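Local coordinates for protein nigritoxine (Vibrio nigripulchritudo, PDB 5M41) that acts as a bacterial toxin against crustaceans and insects, built on a new fold that does not by itself reveal its mechanism, at residues G312-A317 / A343-V348; V328-L333 / G366-G371; G358-A363 / P421-P426. One frame throughout, in Å; residues are numbered along the deposited sequence.

Interaction 1: G312-A317 / A343-V348; sequences GLTADA and AKLSKV
L345 and L313 reach toward each other tip to tip, and this pair carries most of the packing between helix 302-319 and strand 340-348. CD2 of L313 lies 3.9 Å from CG of L345; L313 CG is a little farther, 4.1 Å from both L345 CG and L345 CD1. The two methyls of L345 divide the helix surface between them. CD1 goes into the turn of helix, 3.5 Å from CB of A317 and 3.7 Å from the carbonyl O of L313; that O already accepts the helical bond from the N of A317, so the methyl packs beside an oxygen that has its donor. CD2 crosses the side chain of T314 at about a right angle and comes 3.9 Å from OG1.

L313 also serves the start of the strand segment. With CG anti to the backbone N (chi1 -174°), its CD2 drops onto A343, 3.9 Å from CB and 3.7 Å from the carbonyl O. No hydrogen bond joins the two segments, so shape and apolar burial carry the contact. T314 OG1 is spent inside the helix, bonded to the carbonyl O of A310, which leaves a hydroxyl already satisfied facing the leucine methyl.

The helix and strand segments run at 39° to each other with their axes 9.1 Å apart, a helix laid over one face of an antiparallel sheet. K344 points away from the helix, and its NZ bonds Q292 OE1. Strand 328-336 lies beside 340-348 in the sheet, where I329 and L331 touch L345 and L333 touches A343; helix 373-382 packs against the helix through L376 and I377, which meet T314.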
loop_
_atom_site.group_PDB
_atom_site.type_symbol
_atom_site.label_atom_id
_atom_site.label_comp_id
_atom_site.label_asym_id
_atom_site.label_seq_id
_atom_site.Cartn_x
_atom_site.Cartn_y
_atom_site.Cartn_z
ATOM N N GLY A 312 13.161 -8.722 8.284
ATOM C CA GLY A 312 14.602 -8.743 7.990
ATOM C C GLY A 312 15.092 -7.418 7.434
ATOM O O GLY A 312 16.118 -6.885 7.872
ATOM N N LEU A 313 14.343 -6.868 6.482
ATOM C CA LEU A 313 14.707 -5.583 5.888
ATOM C C LEU A 313 14.718 -4.469 6.933
ATOM O O LEU A 313 15.613 -3.619 6.938
ATOM C CB LEU A 313 13.736 -5.226 4.759
ATOM C CG LEU A 313 14.012 -3.979 3.910
ATOM C CD1 LEU A 313 15.182 -4.212 2.955
ATOM C CD2 LEU A 313 12.749 -3.634 3.134
ATOM N N THR A 314 13.722 -4.459 7.812
ATOM C CA THR A 314 13.661 -3.425 8.851
ATOM C C THR A 314 14.824 -3.566 9.843
ATOM O O THR A 314 15.426 -2.558 10.262
ATOM C CB THR A 314 12.305 -3.436 9.593
ATOM O OG1 THR A 314 11.234 -3.498 8.640
ATOM C CG2 THR A 314 12.142 -2.186 10.421
ATOM N N ALA A 315 15.132 -4.811 10.221
ATOM C CA ALA A 315 16.216 -5.093 11.172
ATOM C C ALA A 315 17.544 -4.619 10.594
ATOM O O ALA A 315 18.304 -3.947 11.281
ATOM C CB ALA A 315 16.257 -6.575 11.533
ATOM N N ASP A 316 17.797 -4.914 9.321
ATOM C CA ASP A 316 19.076 -4.518 8.702
ATOM C C ASP A 316 19.250 -3.005 8.658
ATOM O O ASP A 316 20.354 -2.508 8.870
ATOM C CB ASP A 316 19.251 -5.102 7.302
ATOM C CG ASP A 316 19.256 -6.618 7.289
ATOM O OD1 ASP A 316 19.374 -7.249 8.365
ATOM O OD2 ASP A 316 19.124 -7.183 6.185
ATOM N N ALA A 317 18.161 -2.276 8.410
ATOM C CA ALA A 317 18.239 -0.819 8.315
ATOM C C ALA A 317 18.601 -0.179 9.656
ATOM O O ALA A 317 19.349 0.807 9.699
ATOM C CB ALA A 317 16.945 -0.243 7.766
ATOM N N ALA A 343 9.284 -5.257 -0.909
ATOM C CA ALA A 343 9.351 -4.543 0.365
ATOM C C ALA A 343 10.376 -3.440 0.200
ATOM O O ALA A 343 11.449 -3.662 -0.382
ATOM C CB ALA A 343 9.765 -5.467 1.497
ATOM N N LYS A 344 10.034 -2.257 0.697
ATOM C CA LYS A 344 10.892 -1.100 0.605
ATOM C C LYS A 344 10.568 -0.158 1.751
ATOM O O LYS A 344 9.392 0.114 2.003
ATOM C CB LYS A 344 10.648 -0.388 -0.734
ATOM C CG LYS A 344 11.685 0.659 -1.096
ATOM C CD LYS A 344 11.745 0.911 -2.612
ATOM C CE LYS A 344 12.923 1.830 -2.983
ATOM N NZ LYS A 344 13.438 1.521 -4.370
ATOM N N LEU A 345 11.608 0.353 2.415
ATOM C CA LEU A 345 11.473 1.282 3.537
ATOM C C LEU A 345 11.645 2.691 3.024
ATOM O O LEU A 345 12.465 2.924 2.118
ATOM C CB LEU A 345 12.576 1.055 4.576
ATOM C CG LEU A 345 12.606 -0.323 5.211
ATOM C CD1 LEU A 345 13.884 -0.481 6.018
ATOM C CD2 LEU A 345 11.370 -0.531 6.085
ATOM N N SER A 346 10.875 3.618 3.603
ATOM C CA SER A 346 11.049 5.033 3.363
ATOM C C SER A 346 11.106 5.697 4.716
ATOM O O SER A 346 10.437 5.270 5.650
ATOM C CB SER A 346 9.876 5.625 2.586
ATOM O OG SER A 346 9.746 5.090 1.279
ATOM N N LYS A 347 11.902 6.746 4.814
ATOM C CA LYS A 347 11.945 7.571 5.993
ATOM C C LYS A 347 11.041 8.761 5.700
ATOM O O LYS A 347 10.905 9.174 4.549
ATOM C CB LYS A 347 13.381 8.035 6.241
ATOM C CG LYS A 347 13.661 8.396 7.692
ATOM C CD LYS A 347 15.004 9.100 7.876
ATOM C CE LYS A 347 16.177 8.269 7.364
ATOM N NZ LYS A 347 17.476 8.932 7.674
ATOM N N VAL A 348 10.409 9.298 6.738
ATOM C CA VAL A 348 9.493 10.409 6.575
ATOM C C VAL A 348 10.288 11.657 6.239
ATOM O O VAL A 348 11.393 11.847 6.757
ATOM C CB VAL A 348 8.566 10.602 7.828
ATOM C CG1 VAL A 348 9.334 11.114 9.044
ATOM C CG2 VAL A 348 7.406 11.517 7.496
#

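Interaction 2: V328-L333 / G366-G371; sequences VISLSL and GVDIVG
S332 and D368 face each other across a non-hydrogen-bonded antiparallel pair, and their side chains supply the bond that the backbones there do not. S332 OG donates to D368 OD1 at 2.6 Å, meeting the oxygen from above the carboxylate plane, 48° out of it. The Asp CG sits beside its own backbone N (chi1 -58°), and that torsion swings the carboxylate across to the serine. Next along the same face, S330 OG touches D368 CB at 3.4 Å and shares a water with OD2; the water donates to OD2 only weakly.

The main chains are paired at I329 with G371, L331 with I369 and L333 with V367, each pair linked in both directions. L331 N to I369 O and I369 N to L331 O are both 2.8 Å; the bond from G371 N to I329 O stretches to 3.3 Å. L333 O has a further weak donor in Q442 NE2.

On the other face L333 CD1 meets I369 CD1 at 4.0 Å, in a layer packed against helices 373-382 and 386-396.

D368 is buried, yet both oxygens are provided for: Q442 NE2 also bonds OD1, while T440 OG1 and the N of A441 bond OD2. So many donors around one carboxylate would probably favour its ionised form, and they tie the S330, S332 and D368 side of these strands to the 440-442 loop.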
loop_
_atom_site.group_PDB
_atom_site.type_symbol
_atom_site.label_atom_id
_atom_site.label_comp_id
_atom_site.label_asym_id
_atom_site.label_seq_id
_atom_site.Cartn_x
_atom_site.Cartn_y
_atom_site.Cartn_z
ATOM N N VAL A 328 10.394 7.779 12.156
ATOM C CA VAL A 328 9.175 7.255 11.563
ATOM C C VAL A 328 9.476 6.767 10.153
ATOM O O VAL A 328 10.086 7.468 9.347
ATOM C CB VAL A 328 8.039 8.307 11.566
ATOM C CG1 VAL A 328 6.845 7.812 10.757
ATOM C CG2 VAL A 328 7.588 8.601 13.006
ATOM N N ILE A 329 9.077 5.539 9.862
ATOM C CA ILE A 329 9.341 4.937 8.584
ATOM C C ILE A 329 8.042 4.372 8.005
ATOM O O ILE A 329 7.087 4.105 8.740
ATOM C CB ILE A 329 10.448 3.851 8.655
ATOM C CG1 ILE A 329 10.071 2.708 9.582
ATOM C CG2 ILE A 329 11.790 4.447 9.108
ATOM C CD1 ILE A 329 10.922 1.461 9.358
ATOM N N SER A 330 8.006 4.238 6.690
ATOM C CA SER A 330 6.934 3.554 6.022
ATOM C C SER A 330 7.563 2.287 5.463
ATOM O O SER A 330 8.476 2.363 4.624
ATOM C CB SER A 330 6.386 4.412 4.889
ATOM O OG SER A 330 5.507 3.658 4.062
ATOM N N LEU A 331 7.125 1.134 5.954
ATOM C CA LEU A 331 7.495 -0.108 5.310
ATOM C C LEU A 331 6.419 -0.407 4.273
ATOM O O LEU A 331 5.279 -0.766 4.621
ATOM C CB LEU A 331 7.667 -1.242 6.327
ATOM C CG LEU A 331 7.657 -2.706 5.862
ATOM C CD1 LEU A 331 8.785 -3.020 4.894
ATOM C CD2 LEU A 331 7.746 -3.616 7.072
ATOM N N SER A 332 6.774 -0.238 3.004
ATOM C CA SER A 332 5.846 -0.464 1.902
ATOM C C SER A 332 5.921 -1.900 1.451
ATOM O O SER A 332 7.000 -2.408 1.209
ATOM C CB SER A 332 6.183 0.427 0.694
ATOM O OG SER A 332 5.886 1.789 0.954
ATOM N N LEU A 333 4.768 -2.545 1.332
ATOM C CA LEU A 333 4.689 -3.848 0.717
ATOM C C LEU A 333 3.816 -3.635 -0.497
ATOM O O LEU A 333 2.596 -3.429 -0.384
ATOM C CB LEU A 333 4.103 -4.854 1.699
ATOM C CG LEU A 333 4.920 -5.036 2.987
ATOM C CD1 LEU A 333 4.106 -5.783 4.023
ATOM C CD2 LEU A 333 6.227 -5.771 2.702
ATOM N N GLY A 366 -1.034 -2.079 -2.763
ATOM C CA GLY A 366 -0.443 -2.684 -1.569
ATOM C C GLY A 366 -0.727 -1.966 -0.264
ATOM O O GLY A 366 -1.696 -1.200 -0.165
ATOM N N VAL A 367 0.111 -2.218 0.743
ATOM C CA VAL A 367 -0.046 -1.567 2.034
ATOM C C VAL A 367 1.266 -0.968 2.516
ATOM O O VAL A 367 2.344 -1.447 2.172
ATOM C CB VAL A 367 -0.613 -2.503 3.140
ATOM C CG1 VAL A 367 -1.881 -3.189 2.641
ATOM C CG2 VAL A 367 0.419 -3.546 3.545
ATOM N N ASP A 368 1.154 0.101 3.300
ATOM C CA ASP A 368 2.304 0.645 4.004
ATOM C C ASP A 368 2.068 0.495 5.510
ATOM O O ASP A 368 0.994 0.818 6.010
ATOM C CB ASP A 368 2.461 2.128 3.696
ATOM C CG ASP A 368 2.609 2.417 2.200
ATOM O OD1 ASP A 368 3.353 1.698 1.477
ATOM O OD2 ASP A 368 1.992 3.416 1.750
ATOM N N ILE A 369 3.083 0.036 6.216
ATOM C CA ILE A 369 3.047 -0.067 7.672
ATOM C C ILE A 369 3.906 1.074 8.214
ATOM O O ILE A 369 5.115 1.139 7.935
ATOM C CB ILE A 369 3.562 -1.448 8.137
ATOM C CG1 ILE A 369 2.725 -2.572 7.478
ATOM C CG2 ILE A 369 3.530 -1.532 9.672
ATOM C CD1 ILE A 369 3.335 -3.973 7.526
ATOM N N VAL A 370 3.271 2.012 8.914
ATOM C CA VAL A 370 3.940 3.271 9.339
ATOM C C VAL A 370 4.036 3.374 10.872
ATOM O O VAL A 370 3.045 3.226 11.570
ATOM C CB VAL A 370 3.202 4.501 8.778
ATOM C CG1 VAL A 370 3.808 5.813 9.307
ATOM C CG2 VAL A 370 3.228 4.480 7.247
ATOM N N GLY A 371 5.238 3.589 11.381
ATOM C CA GLY A 371 5.483 3.823 12.801
ATOM C C GLY A 371 6.973 4.020 12.968
ATOM O O GLY A 371 7.698 4.073 11.977
HETATM O O HOH W 1 3.389 5.175 3.282
#

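Interaction 3: G358-A363 / P421-P426; sequences GGISIA and PLPTRP
The ring of P423 lies against I360, crossing it obliquely, with CB 3.7 Å from I360 CG1 and CG 3.8 Å from I360 CB. P426 sets a second ring on the same strand: its CD and CG edge meets S361 OG, both at 3.3 Å, while CB rests near the carbonyl carbon of G358. At the far end of the contact, I362 CD1 meets L422 CD2 at 4.0 Å, the side chains at about a right angle.

Between the prolines a single direct hydrogen bond joins the backbones, from I360 N to T424 O at 3.0 Å. The segment 421-426 is an extended, proline-rich run in polyproline II conformation, belonging to no strand. It crosses the start of strand 359-363 obliquely, T424 meeting the edge that faces away from strand 366-370, while P426 reaches V370 of that strand. G359 CA passes 3.3 Å from T424 O, and its backbone angles (phi 165°, psi -161°) are ones that call for glycine.

Two waters add indirect links. One donates to both I360 O and P423 O; another links S361 OG to R425 NE, which donates to it. The bend at chi3 (80°) turns NE that way, and CG passes 3.6 Å from I360 O. Farther out, R425 NH1 bonds the carbonyl O of V273, while I413 of helix 406-415 packs on I362 and P423.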
loop_
_atom_site.group_PDB
_atom_site.type_symbol
_atom_site.label_atom_id
_atom_site.label_comp_id
_atom_site.label_asym_id
_atom_site.label_seq_id
_atom_site.Cartn_x
_atom_site.Cartn_y
_atom_site.Cartn_z
ATOM N N GLY A 358 1.312 6.679 13.902
ATOM C CA GLY A 358 1.522 5.662 12.881
ATOM C C GLY A 358 0.206 5.018 12.439
ATOM O O GLY A 358 -0.866 5.432 12.868
ATOM N N GLY A 359 0.284 4.005 11.578
ATOM C CA GLY A 359 -0.900 3.316 11.117
ATOM C C GLY A 359 -0.657 2.462 9.895
ATOM O O GLY A 359 0.484 2.073 9.590
ATOM N N ILE A 360 -1.749 2.148 9.211
ATOM C CA ILE A 360 -1.706 1.322 8.001
ATOM C C ILE A 360 -2.318 2.158 6.900
ATOM O O ILE A 360 -3.394 2.713 7.082
ATOM C CB ILE A 360 -2.503 -0.006 8.172
ATOM C CG1 ILE A 360 -2.052 -0.770 9.434
ATOM C CG2 ILE A 360 -2.372 -0.893 6.931
ATOM C CD1 ILE A 360 -0.589 -1.219 9.443
ATOM N N SER A 361 -1.613 2.288 5.780
ATOM C CA SER A 361 -2.182 2.926 4.594
ATOM C C SER A 361 -2.415 1.859 3.551
ATOM O O SER A 361 -1.583 0.971 3.360
ATOM C CB SER A 361 -1.233 3.982 4.032
ATOM O OG SER A 361 -0.912 4.951 5.020
ATOM N N ILE A 362 -3.528 1.952 2.856
ATOM C CA ILE A 362 -3.879 0.980 1.837
ATOM C C ILE A 362 -3.840 1.714 0.494
ATOM O O ILE A 362 -4.494 2.732 0.322
ATOM C CB ILE A 362 -5.260 0.329 2.128
ATOM C CG1 ILE A 362 -5.176 -0.562 3.386
ATOM C CG2 ILE A 362 -5.727 -0.513 0.935
ATOM C CD1 ILE A 362 -6.529 -0.981 3.949
ATOM N N ALA A 363 -3.003 1.224 -0.424
ATOM C CA ALA A 363 -2.901 1.780 -1.746
ATOM C C ALA A 363 -3.608 0.821 -2.695
ATOM O O ALA A 363 -3.973 -0.274 -2.280
ATOM C CB ALA A 363 -1.430 1.927 -2.144
ATOM N N PRO A 421 -13.450 -2.699 11.277
ATOM C CA PRO A 421 -13.183 -1.541 10.434
ATOM C C PRO A 421 -11.830 -1.718 9.750
ATOM O O PRO A 421 -11.084 -2.635 10.084
ATOM C CB PRO A 421 -13.136 -0.382 11.435
ATOM C CG PRO A 421 -12.632 -1.013 12.690
ATOM C CD PRO A 421 -13.188 -2.413 12.704
ATOM N N LEU A 422 -11.536 -0.878 8.776
ATOM C CA LEU A 422 -10.195 -0.858 8.207
ATOM C C LEU A 422 -9.240 -0.293 9.270
ATOM O O LEU A 422 -9.649 0.559 10.067
ATOM C CB LEU A 422 -10.181 -0.031 6.922
ATOM C CG LEU A 422 -10.876 -0.704 5.726
ATOM C CD1 LEU A 422 -11.026 0.257 4.555
ATOM C CD2 LEU A 422 -10.137 -1.965 5.283
ATOM N N PRO A 423 -7.981 -0.791 9.313
ATOM C CA PRO A 423 -7.033 -0.227 10.268
ATOM C C PRO A 423 -6.899 1.297 10.146
ATOM O O PRO A 423 -7.020 1.858 9.066
ATOM C CB PRO A 423 -5.719 -0.953 9.948
ATOM C CG PRO A 423 -5.913 -1.568 8.601
ATOM C CD PRO A 423 -7.373 -1.847 8.477
ATOM N N THR A 424 -6.697 1.971 11.270
ATOM C CA THR A 424 -6.510 3.428 11.284
ATOM C C THR A 424 -5.229 3.841 10.514
ATOM O O THR A 424 -4.151 3.233 10.686
ATOM C CB THR A 424 -6.468 3.904 12.752
ATOM O OG1 THR A 424 -7.673 3.478 13.361
ATOM C CG2 THR A 424 -6.376 5.430 12.893
ATOM N N ARG A 425 -5.368 4.866 9.682
ATOM C CA ARG A 425 -4.289 5.413 8.854
ATOM C C ARG A 425 -3.350 6.299 9.664
ATOM O O ARG A 425 -3.771 6.891 10.651
ATOM C CB ARG A 425 -4.913 6.255 7.741
ATOM C CG ARG A 425 -5.716 5.424 6.739
ATOM C CD ARG A 425 -6.665 6.298 5.931
ATOM N NE ARG A 425 -5.946 6.975 4.854
ATOM C CZ ARG A 425 -6.468 7.925 4.066
ATOM N NH1 ARG A 425 -7.725 8.333 4.247
ATOM N NH2 ARG A 425 -5.723 8.479 3.106
ATOM N N PRO A 426 -2.066 6.377 9.267
ATOM C CA PRO A 426 -1.157 7.310 9.922
ATOM C C PRO A 426 -1.566 8.735 9.575
ATOM O O PRO A 426 -2.179 8.952 8.527
ATOM C CB PRO A 426 0.203 6.980 9.280
ATOM C CG PRO A 426 -0.184 6.486 7.896
ATOM C CD PRO A 426 -1.382 5.612 8.204
HETATM O O HOH W 2 -5.881 1.585 6.564
HETATM O O HOH W 3 -2.803 6.936 4.988
#

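The three contacts step across one antiparallel sheet: helix 302-319 on strand 340-348, then strands 328-336 and 366-370, then strand 359-363 with its proline-rich run. Interactions 1 and 2 have centres about 9 Å apart and are joined by probable hydrogen bonds from S332 N to K344 O and from S330 N to S346 O, each 2.8 Å. Interactions 2 and 3, about 10 Å apart between centres, are probably bonded likewise, V370 N to G359 O and D368 N to S361 O, each 2.9 Å. Interactions 1 and 3 do not touch: centres about 18 Å apart, nearest atoms about 9 Å. The magnesium ion, held at V189, E192 and D195, belongs to another part of the chain.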